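Local structure of glycosyl hydrolase, family 8 (Clostridium perfringens, 3REN) at residues Glu281-Tyr286 and Ser335-Asn340. The protein is an alpha-amylase with an (alpha/alpha)6-barrel fold, and so probably hydrolyses alpha-linked glucans such as starch. Numbering follows the deposited sequence.
Sequences ESPSIY and SFDNLN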
ATOM      1  N   GLU A 281      -9.233 -13.544   6.217  1.00 16.88           N
ATOM      2  CA  GLU A 281      -8.421 -12.528   6.861  1.00 16.98           C
ATOM      3  C   GLU A 281      -7.157 -12.271   5.992  1.00 16.85           C
ATOM      4  O   GLU A 281      -6.790 -13.099   5.173  1.00 16.17           O
ATOM      5  CB  GLU A 281      -7.984 -13.009   8.233  1.00 16.83           C
ATOM      6  CG  GLU A 281      -9.047 -12.985   9.329  1.00 18.04           C
ATOM      7  CD  GLU A 281      -8.477 -13.594  10.596  1.00 18.24           C
ATOM      8  OE1 GLU A 281      -8.172 -12.838  11.540  1.00 18.03           O
ATOM      9  OE2 GLU A 281      -8.271 -14.830  10.613  1.00 18.52           O
ATOM     10  N   SER A 282      -6.482 -11.152   6.212  1.00 16.15           N
ATOM     11  CA  SER A 282      -5.299 -10.798   5.418  1.00 16.07           C
ATOM     12  C   SER A 282      -4.302 -10.016   6.272  1.00 14.10           C
ATOM     13  O   SER A 282      -4.692  -9.102   6.956  1.00 14.02           O
ATOM     14  CB  SER A 282      -5.795  -9.936   4.229  1.00 16.39           C
ATOM     15  OG  SER A 282      -4.820  -9.049   3.744  1.00 18.83           O
ATOM     16  N   PRO A 283      -3.001 -10.353   6.221  1.00 13.33           N
ATOM     17  CA  PRO A 283      -2.011  -9.495   6.896  1.00 12.31           C
ATOM     18  C   PRO A 283      -2.076  -8.012   6.446  1.00 11.78           C
ATOM     19  O   PRO A 283      -1.742  -7.137   7.225  1.00 11.56           O
ATOM     20  CB  PRO A 283      -0.663 -10.096   6.451  1.00 12.68           C
ATOM     21  CG  PRO A 283      -1.013 -11.536   6.068  1.00 13.91           C
ATOM     22  CD  PRO A 283      -2.376 -11.478   5.492  1.00 13.49           C
ATOM     23  N   SER A 284      -2.493  -7.740   5.207  1.00 10.34           N
ATOM     24  CA  SER A 284      -2.565  -6.348   4.709  1.00 11.14           C
ATOM     25  C   SER A 284      -3.661  -5.543   5.390  1.00 10.71           C
ATOM     26  O   SER A 284      -3.505  -4.341   5.629  1.00 11.67           O
ATOM     27  CB  SER A 284      -2.763  -6.331   3.196  1.00 10.59           C
ATOM     28  OG  SER A 284      -1.584  -6.791   2.581  1.00 16.13           O
ATOM     29  N   ILE A 285      -4.779  -6.202   5.681  1.00 10.95           N
ATOM     30  CA  ILE A 285      -5.862  -5.589   6.450  0.50 11.22           C
ATOM     31  C   ILE A 285      -5.344  -5.221   7.832  1.00 11.22           C
ATOM     32  O   ILE A 285      -5.441  -4.058   8.264  1.00 11.38           O
ATOM     33  CB  ILE A 285      -7.002  -6.568   6.637  0.50 11.20           C
ATOM     34  CG1 ILE A 285      -7.584  -6.952   5.285  0.50 11.92           C
ATOM     35  CG2 ILE A 285      -8.078  -5.984   7.591  0.50 10.27           C
ATOM     36  CD1 ILE A 285      -8.482  -5.942   4.750  0.50 12.09           C
ATOM     37  N   TYR A 286      -4.794  -6.227   8.537  1.00 11.18           N
ATOM     38  CA  TYR A 286      -4.278  -5.971   9.907  1.00 11.75           C
ATOM     39  C   TYR A 286      -3.168  -4.934   9.954  1.00 11.59           C
ATOM     40  O   TYR A 286      -3.131  -4.113  10.868  1.00 11.94           O
ATOM     41  CB  TYR A 286      -3.845  -7.272  10.596  1.00 10.78           C
ATOM     42  CG  TYR A 286      -5.035  -8.155  10.933  1.00 11.54           C
ATOM     43  CD1 TYR A 286      -6.125  -7.639  11.650  1.00 11.49           C
ATOM     44  CD2 TYR A 286      -5.088  -9.478  10.508  1.00  8.09           C
ATOM     45  CE1 TYR A 286      -7.246  -8.428  11.970  1.00 10.67           C
ATOM     46  CE2 TYR A 286      -6.207 -10.296  10.823  1.00 11.54           C
ATOM     47  CZ  TYR A 286      -7.274  -9.752  11.555  1.00 13.04           C
ATOM     48  OH  TYR A 286      -8.363 -10.531  11.872  1.00 11.52           O
ATOM     49  N   SER A 335       4.191 -11.033  -1.850  1.00 14.05           N
ATOM     50  CA  SER A 335       5.065  -9.973  -1.374  1.00 14.65           C
ATOM     51  C   SER A 335       4.237  -8.872  -0.744  1.00 13.67           C
ATOM     52  O   SER A 335       4.599  -8.293   0.278  1.00 11.73           O
ATOM     53  CB  SER A 335       5.920  -9.418  -2.532  1.00 14.55           C
ATOM     54  OG  SER A 335       5.080  -8.881  -3.566  1.00 20.02           O
ATOM     55  N   PHE A 336       3.116  -8.560  -1.364  1.00 13.76           N
ATOM     56  CA  PHE A 336       2.305  -7.444  -0.872  1.00 14.82           C
ATOM     57  C   PHE A 336       1.914  -7.564   0.625  1.00 14.74           C
ATOM     58  O   PHE A 336       2.014  -6.583   1.385  1.00 13.48           O
ATOM     59  CB  PHE A 336       1.068  -7.265  -1.758  1.00 15.39           C
ATOM     60  CG  PHE A 336       0.212  -6.093  -1.381  1.00 14.96           C
ATOM     61  CD1 PHE A 336       0.653  -4.792  -1.604  1.00 16.71           C
ATOM     62  CD2 PHE A 336      -1.068  -6.299  -0.848  1.00 17.40           C
ATOM     63  CE1 PHE A 336      -0.159  -3.686  -1.278  1.00 19.47           C
ATOM     64  CE2 PHE A 336      -1.890  -5.224  -0.519  1.00 18.19           C
ATOM     65  CZ  PHE A 336      -1.452  -3.912  -0.718  1.00 19.25           C
ATOM     66  N   ASP A 337       1.497  -8.757   1.050  1.00 14.76           N
ATOM     67  CA  ASP A 337       1.146  -8.955   2.460  1.00 15.38           C
ATOM     68  C   ASP A 337       2.335  -8.880   3.378  1.00 14.89           C
ATOM     69  O   ASP A 337       2.235  -8.321   4.463  1.00 15.48           O
ATOM     70  CB  ASP A 337       0.417 -10.275   2.666  1.00 16.01           C
ATOM     71  CG  ASP A 337      -1.003 -10.230   2.130  1.00 19.40           C
ATOM     72  OD1 ASP A 337      -1.634  -9.148   2.194  1.00 19.51           O
ATOM     73  OD2 ASP A 337      -1.460 -11.258   1.620  1.00 20.32           O
ATOM     74  N   ASN A 338       3.459  -9.432   2.926  1.00 14.28           N
ATOM     75  CA  ASN A 338       4.697  -9.392   3.679  1.00 13.73           C
ATOM     76  C   ASN A 338       5.258  -7.982   3.868  1.00 13.00           C
ATOM     77  O   ASN A 338       5.674  -7.620   4.977  1.00 11.96           O
ATOM     78  CB  ASN A 338       5.726 -10.354   3.073  1.00 13.04           C
ATOM     79  CG  ASN A 338       5.363 -11.806   3.347  1.00 13.25           C
ATOM     80  OD1 ASN A 338       5.802 -12.363   4.338  1.00 10.02           O
ATOM     81  ND2 ASN A 338       4.512 -12.407   2.489  1.00  9.24           N
ATOM     82  N   LEU A 339       5.239  -7.181   2.799  1.00 12.18           N
ATOM     83  CA  LEU A 339       5.720  -5.794   2.890  1.00 12.21           C
ATOM     84  C   LEU A 339       4.830  -4.895   3.760  1.00 12.61           C
ATOM     85  O   LEU A 339       5.340  -4.013   4.499  1.00 10.96           O
ATOM     86  CB  LEU A 339       5.909  -5.191   1.493  1.00 11.96           C
ATOM     87  CG  LEU A 339       7.062  -5.817   0.725  1.00 10.80           C
ATOM     88  CD1 LEU A 339       6.797  -5.624  -0.804  1.00  9.43           C
ATOM     89  CD2 LEU A 339       8.445  -5.209   1.231  1.00 10.83           C
ATOM     90  N   ASN A 340       3.511  -5.094   3.675  1.00 11.24           N
ATOM     91  CA  ASN A 340       2.598  -4.290   4.498  1.00 11.88           C
ATOM     92  C   ASN A 340       2.813  -4.647   5.973  1.00 11.47           C
ATOM     93  O   ASN A 340       2.905  -3.754   6.824  1.00 10.75           O
ATOM     94  CB  ASN A 340       1.136  -4.482   4.068  1.00 11.92           C
ATOM     95  CG  ASN A 340       0.778  -3.657   2.835  1.00 14.67           C
ATOM     96  OD1 ASN A 340       1.245  -2.529   2.690  1.00 18.28           O
ATOM     97  ND2 ASN A 340      -0.043  -4.213   1.947  1.00 16.61           N
TER
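The backbones of Ser284 and Asp337 come within 5.1 Å at their CA atoms, where the first turn of helix 283-296 meets the first turn of helix 335-346. Ser284 sits at the centre, its CB directed at the other helix. Its hydroxyl donates to the Asp337 carboxylate, OG to OD1 at 2.4 Å, shorter than an ordinary hydrogen bond and doubtful as an exact distance, and accepts from the Asn340 amide, ND2 to OG 3.1 Å. The second bond is nearly straight, 165° at the hydrogen, and OG lies close to the amide plane. The same ND2 stands 3.0 Å above one face of the Phe336 ring, offset toward its rim, while Phe336 CE2 comes to 3.5 Å from Ser284 OG. Asp337 has CG anti to its own carbonyl carbon (chi1 -73°), which turns the carboxylate across to Ser284 and obliquely past Pro283, whose CD lies 3.8 Å from Asp337 CG. Ser282 is the N-cap of helix 283-296, its OG accepting weak bonds from the N atoms of Ser284 and Ile285. Leu232 of helix 231-243 touches both Ser284 and Phe336. Two barrel helices are thus joined near their N-termini through one buried hydroxyl that, with that reserve, gives to Asp337 and accepts from Asn340.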